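Local atomic coordinates of afamin (Homo sapiens, PDB entry 6FAK), a protein that carries hydrophobic molecules in body fluids, binds vitamin E and keeps lipidated Wnt proteins soluble and active. Residues Pro155-His163 / Lys285-Ile293. Numbering follows the deposited sequence.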
ATOM      1  N   PRO A 155      -4.464  -5.090 -13.040  1.00 26.42           N
ATOM      2  CA  PRO A 155      -3.366  -5.919 -13.526  1.00 27.03           C
ATOM      3  C   PRO A 155      -2.703  -6.709 -12.387  1.00 27.53           C
ATOM      4  O   PRO A 155      -2.323  -7.872 -12.563  1.00 27.95           O
ATOM      5  CB  PRO A 155      -2.391  -4.884 -14.131  1.00 27.19           C
ATOM      6  CG  PRO A 155      -3.258  -3.747 -14.525  1.00 26.81           C
ATOM      7  CD  PRO A 155      -4.329  -3.688 -13.493  1.00 26.52           C
ATOM      8  N   THR A 156      -2.622  -6.113 -11.197  1.00 27.51           N
ATOM      9  CA  THR A 156      -2.089  -6.783 -10.023  1.00 27.84           C
ATOM     10  C   THR A 156      -2.960  -7.986  -9.575  1.00 28.42           C
ATOM     11  O   THR A 156      -2.451  -9.111  -9.360  1.00 28.32           O
ATOM     12  CB  THR A 156      -1.866  -5.790  -8.874  1.00 28.14           C
ATOM     13  OG1 THR A 156      -1.013  -4.739  -9.355  1.00 29.67           O
ATOM     14  CG2 THR A 156      -1.238  -6.489  -7.697  1.00 28.74           C
ATOM     15  N   LEU A 157      -4.257  -7.742  -9.470  1.00 28.70           N
ATOM     16  CA  LEU A 157      -5.215  -8.744  -9.046  1.00 29.77           C
ATOM     17  C   LEU A 157      -5.279  -9.914 -10.017  1.00 29.36           C
ATOM     18  O   LEU A 157      -5.370 -11.095  -9.583  1.00 28.31           O
ATOM     19  CB  LEU A 157      -6.620  -8.142  -8.884  1.00 32.53           C
ATOM     20  CG  LEU A 157      -7.285  -7.973  -7.537  1.00 40.31           C
ATOM     21  CD1 LEU A 157      -6.338  -7.930  -6.327  1.00 41.22           C
ATOM     22  CD2 LEU A 157      -8.256  -6.807  -7.530  1.00 38.34           C
ATOM     23  N   LEU A 158      -5.279  -9.606 -11.304  1.00 28.95           N
ATOM     24  CA  LEU A 158      -5.232 -10.667 -12.350  1.00 28.99           C
ATOM     25  C   LEU A 158      -3.934 -11.511 -12.292  1.00 29.56           C
ATOM     26  O   LEU A 158      -3.959 -12.728 -12.472  1.00 30.58           O
ATOM     27  CB  LEU A 158      -5.395 -10.074 -13.737  1.00 29.28           C
ATOM     28  CG  LEU A 158      -6.739  -9.447 -14.071  1.00 29.10           C
ATOM     29  CD1 LEU A 158      -6.615  -8.623 -15.346  1.00 29.37           C
ATOM     30  CD2 LEU A 158      -7.835 -10.468 -14.225  1.00 30.37           C
ATOM     31  N   THR A 159      -2.799 -10.876 -12.059  1.00 29.15           N
ATOM     32  CA  THR A 159      -1.567 -11.589 -11.819  1.00 29.94           C
ATOM     33  C   THR A 159      -1.641 -12.473 -10.569  1.00 30.26           C
ATOM     34  O   THR A 159      -1.157 -13.646 -10.561  1.00 30.10           O
ATOM     35  CB  THR A 159      -0.381 -10.605 -11.719  1.00 30.01           C
ATOM     36  OG1 THR A 159      -0.240  -9.932 -12.974  1.00 30.18           O
ATOM     37  CG2 THR A 159       0.926 -11.332 -11.386  1.00 31.27           C
ATOM     38  N   VAL A 160      -2.198 -11.911  -9.507  1.00 29.65           N
ATOM     39  CA  VAL A 160      -2.413 -12.664  -8.285  1.00 30.95           C
ATOM     40  C   VAL A 160      -3.307 -13.899  -8.566  1.00 31.95           C
ATOM     41  O   VAL A 160      -2.972 -14.984  -8.126  1.00 31.08           O
ATOM     42  CB  VAL A 160      -2.904 -11.716  -7.134  1.00 31.08           C
ATOM     43  CG1 VAL A 160      -3.464 -12.483  -5.953  1.00 33.25           C
ATOM     44  CG2 VAL A 160      -1.732 -10.876  -6.662  1.00 31.06           C
ATOM     45  N   ALA A 161      -4.396 -13.749  -9.328  1.00 32.07           N
ATOM     46  CA  ALA A 161      -5.294 -14.876  -9.653  1.00 34.92           C
ATOM     47  C   ALA A 161      -4.565 -15.943 -10.432  1.00 35.72           C
ATOM     48  O   ALA A 161      -4.756 -17.133 -10.141  1.00 38.76           O
ATOM     49  CB  ALA A 161      -6.514 -14.416 -10.452  1.00 37.01           C
ATOM     50  N   VAL A 162      -3.722 -15.522 -11.367  1.00 34.57           N
ATOM     51  CA  VAL A 162      -2.900 -16.455 -12.169  1.00 37.81           C
ATOM     52  C   VAL A 162      -1.964 -17.294 -11.267  1.00 36.89           C
ATOM     53  O   VAL A 162      -1.908 -18.510 -11.391  1.00 36.67           O
ATOM     54  CB  VAL A 162      -2.088 -15.718 -13.269  1.00 37.85           C
ATOM     55  CG1 VAL A 162      -0.998 -16.597 -13.855  1.00 40.99           C
ATOM     56  CG2 VAL A 162      -3.016 -15.275 -14.391  1.00 37.71           C
ATOM     57  N   HIS A 163      -1.223 -16.626 -10.394  1.00 35.79           N
ATOM     58  CA  HIS A 163      -0.328 -17.299  -9.474  1.00 36.77           C
ATOM     59  C   HIS A 163      -1.059 -18.190  -8.471  1.00 35.75           C
ATOM     60  O   HIS A 163      -0.588 -19.310  -8.176  1.00 33.32           O
ATOM     61  CB  HIS A 163       0.609 -16.306  -8.851  1.00 39.05           C
ATOM     62  CG  HIS A 163       1.656 -15.878  -9.814  1.00 44.81           C
ATOM     63  ND1 HIS A 163       2.949 -16.345  -9.749  1.00 51.94           N
ATOM     64  CD2 HIS A 163       1.570 -15.171 -10.964  1.00 49.87           C
ATOM     65  CE1 HIS A 163       3.640 -15.856 -10.765  1.00 53.15           C
ATOM     66  NE2 HIS A 163       2.825 -15.140 -11.517  1.00 54.98           N
ATOM     67  N   LYS A 285       3.545 -12.221 -21.515  1.00 68.42           N
ATOM     68  CA  LYS A 285       2.136 -11.886 -21.789  1.00 74.05           C
ATOM     69  C   LYS A 285       1.623 -10.701 -20.952  1.00 68.58           C
ATOM     70  O   LYS A 285       2.150 -10.408 -19.876  1.00 58.30           O
ATOM     71  CB  LYS A 285       1.221 -13.095 -21.508  1.00 82.49           C
ATOM     72  CG  LYS A 285       1.162 -14.148 -22.604  1.00 89.72           C
ATOM     73  CD  LYS A 285      -0.061 -15.040 -22.413  1.00 89.66           C
ATOM     74  CE  LYS A 285      -0.085 -16.197 -23.405  1.00 98.43           C
ATOM     75  NZ  LYS A 285      -0.397 -15.785 -24.804  1.00 94.27           N
ATOM     76  N   ILE A 286       0.556 -10.069 -21.433  1.00 67.06           N
ATOM     77  CA  ILE A 286      -0.227  -9.154 -20.611  1.00 71.91           C
ATOM     78  C   ILE A 286      -0.932 -10.050 -19.575  1.00 66.10           C
ATOM     79  O   ILE A 286      -1.400 -11.106 -19.961  1.00 71.97           O
ATOM     80  CB  ILE A 286      -1.297  -8.388 -21.435  1.00 77.19           C
ATOM     81  CG1 ILE A 286      -0.669  -7.617 -22.610  1.00 76.57           C
ATOM     82  CG2 ILE A 286      -2.080  -7.420 -20.540  1.00 78.95           C
ATOM     83  CD1 ILE A 286      -1.677  -7.148 -23.645  1.00 74.05           C
ATOM     84  N   PRO A 287      -0.998  -9.705 -18.284  1.00 73.86           N
ATOM     85  CA  PRO A 287      -0.372  -8.539 -17.662  1.00 87.77           C
ATOM     86  C   PRO A 287       0.974  -8.856 -16.967  1.00 87.83           C
ATOM     87  O   PRO A 287       1.438  -8.054 -16.153  1.00 86.96           O
ATOM     88  CB  PRO A 287      -1.425  -8.138 -16.613  1.00 87.45           C
ATOM     89  CG  PRO A 287      -1.972  -9.452 -16.147  1.00 79.39           C
ATOM     90  CD  PRO A 287      -1.857 -10.417 -17.313  1.00 79.70           C
ATOM     91  N   GLU A 288       1.592  -9.994 -17.295  1.00 95.39           N
ATOM     92  CA  GLU A 288       2.807 -10.455 -16.617  1.00 94.59           C
ATOM     93  C   GLU A 288       4.023  -9.632 -17.051  1.00 86.99           C
ATOM     94  O   GLU A 288       4.768  -9.160 -16.196  1.00 76.82           O
ATOM     95  CB  GLU A 288       3.050 -11.953 -16.878  1.00 91.83           C
ATOM     96  CG  GLU A 288       3.709 -12.683 -15.718  1.00 95.34           C
ATOM     97  CD  GLU A 288       2.747 -12.998 -14.576  1.00 99.06           C
ATOM     98  OE1 GLU A 288       1.692 -12.332 -14.455  1.00111.77           O
ATOM     99  OE2 GLU A 288       3.049 -13.921 -13.789  1.00 78.67           O
ATOM    100  N   ARG A 289       4.184  -9.448 -18.370  1.00 86.03           N
ATOM    101  CA  ARG A 289       5.240  -8.593 -18.980  1.00 86.29           C
ATOM    102  C   ARG A 289       5.448  -7.213 -18.286  1.00 79.37           C
ATOM    103  O   ARG A 289       6.553  -6.665 -18.360  1.00 77.97           O
ATOM    104  CB  ARG A 289       5.045  -8.503 -20.540  1.00 83.09           C
ATOM    105  CG  ARG A 289       5.409  -7.209 -21.310  1.00 77.97           C
ATOM    106  CD  ARG A 289       4.185  -6.378 -21.692  1.00 72.07           C
ATOM    107  NE  ARG A 289       3.235  -6.274 -20.572  1.00 72.69           N
ATOM    108  CZ  ARG A 289       2.079  -5.615 -20.562  1.00 60.91           C
ATOM    109  NH1 ARG A 289       1.659  -4.963 -21.653  1.00 62.48           N
ATOM    110  NH2 ARG A 289       1.347  -5.610 -19.454  1.00 52.18           N
ATOM    111  N   GLY A 290       4.418  -6.712 -17.585  1.00 64.76           N
ATOM    112  CA  GLY A 290       4.454  -5.448 -16.858  1.00 67.43           C
ATOM    113  C   GLY A 290       4.605  -5.545 -15.345  1.00 69.66           C
ATOM    114  O   GLY A 290       5.247  -4.684 -14.721  1.00 55.36           O
ATOM    115  N   GLN A 291       3.977  -6.553 -14.730  1.00 75.42           N
ATOM    116  CA  GLN A 291       4.289  -6.893 -13.327  1.00 81.35           C
ATOM    117  C   GLN A 291       5.776  -7.371 -13.230  1.00 84.08           C
ATOM    118  O   GLN A 291       6.424  -7.198 -12.191  1.00 87.39           O
ATOM    119  CB  GLN A 291       3.323  -7.954 -12.745  1.00 74.82           C
ATOM    120  CG  GLN A 291       1.860  -7.559 -12.441  1.00 65.89           C
ATOM    121  CD  GLN A 291       1.620  -6.194 -11.780  1.00 74.68           C
ATOM    122  OE1 GLN A 291       1.374  -6.097 -10.571  1.00 62.72           O
ATOM    123  NE2 GLN A 291       1.630  -5.135 -12.591  1.00 85.44           N
ATOM    124  N   CYS A 292       6.285  -7.954 -14.323  1.00 77.09           N
ATOM    125  CA  CYS A 292       7.715  -8.220 -14.534  1.00 81.53           C
ATOM    126  C   CYS A 292       8.551  -6.931 -14.537  1.00 83.83           C
ATOM    127  O   CYS A 292       9.435  -6.772 -13.684  1.00 78.43           O
ATOM    128  CB  CYS A 292       7.925  -8.956 -15.866  1.00 87.28           C
ATOM    129  SG  CYS A 292       9.608  -9.544 -16.179  1.00115.77           S
ATOM    130  N   ILE A 293       8.267  -6.026 -15.486  1.00 75.85           N
ATOM    131  CA  ILE A 293       9.006  -4.758 -15.627  1.00 61.03           C
ATOM    132  C   ILE A 293       9.061  -4.055 -14.293  1.00 57.63           C
ATOM    133  O   ILE A 293      10.126  -3.569 -13.916  1.00 55.83           O
ATOM    134  CB  ILE A 293       8.432  -3.826 -16.737  1.00 59.11           C
ATOM    135  CG1 ILE A 293       8.872  -4.318 -18.124  1.00 57.69           C
ATOM    136  CG2 ILE A 293       8.892  -2.368 -16.582  1.00 57.82           C
ATOM    137  CD1 ILE A 293       8.043  -3.776 -19.277  1.00 58.74           C
TER
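H163 and E288 make the straight polar link of this contact. NE2 of H163 donates to OE2 of E288 at 2.6 Å, with an N-H...O angle of 164°. The acceptor lies in the plane of the imidazole, at its edge. Ring and carboxylate are nearly coplanar, 17° apart. E288 is poorly ordered, so its exact pose is less certain. The bend at its chi2 carries the carboxylate back towards helix 154-171.

A second polar pair lies at the other end. OG1 of T156 is 3.0 Å from OE1 of Q291, and the two side chains cross at about a right angle. The hydroxyl's proton may go to a different acceptor, so the bond is tentative. Both oxygens have further partners on helix 177-209: Q199 donates to OG1, and Y191 bonds to OE1.

T159 sits between the two pairs. Its chi1 rotation turns OG1 back along its own helix, where it can donate to P155 O at 3.0 Å. The T159 amide reaches the same carbonyl from the opposite face. OG1 also packs 3.2 Å from CG of Q291, while CG2 lies 3.3 Å from OE1 of E288.

The apolar part centres on P287, which follows a cis peptide bond and occupies the N-cap position of helix 288-295. Its CG rests 4.2 Å from CB of L158. P155 meets it CB to CB. The ring's CG also lies against the hydroxyl of T159, 3.6 Å from OG1.

The two short helical segments cross steeply, at -104°, with axes 10.0 Å apart. This is a largely buried interdomain helix packing in the all-helical albumin fold. It joins the first albumin domain to the part of the second that contains the hydrophobic-ligand pocket region.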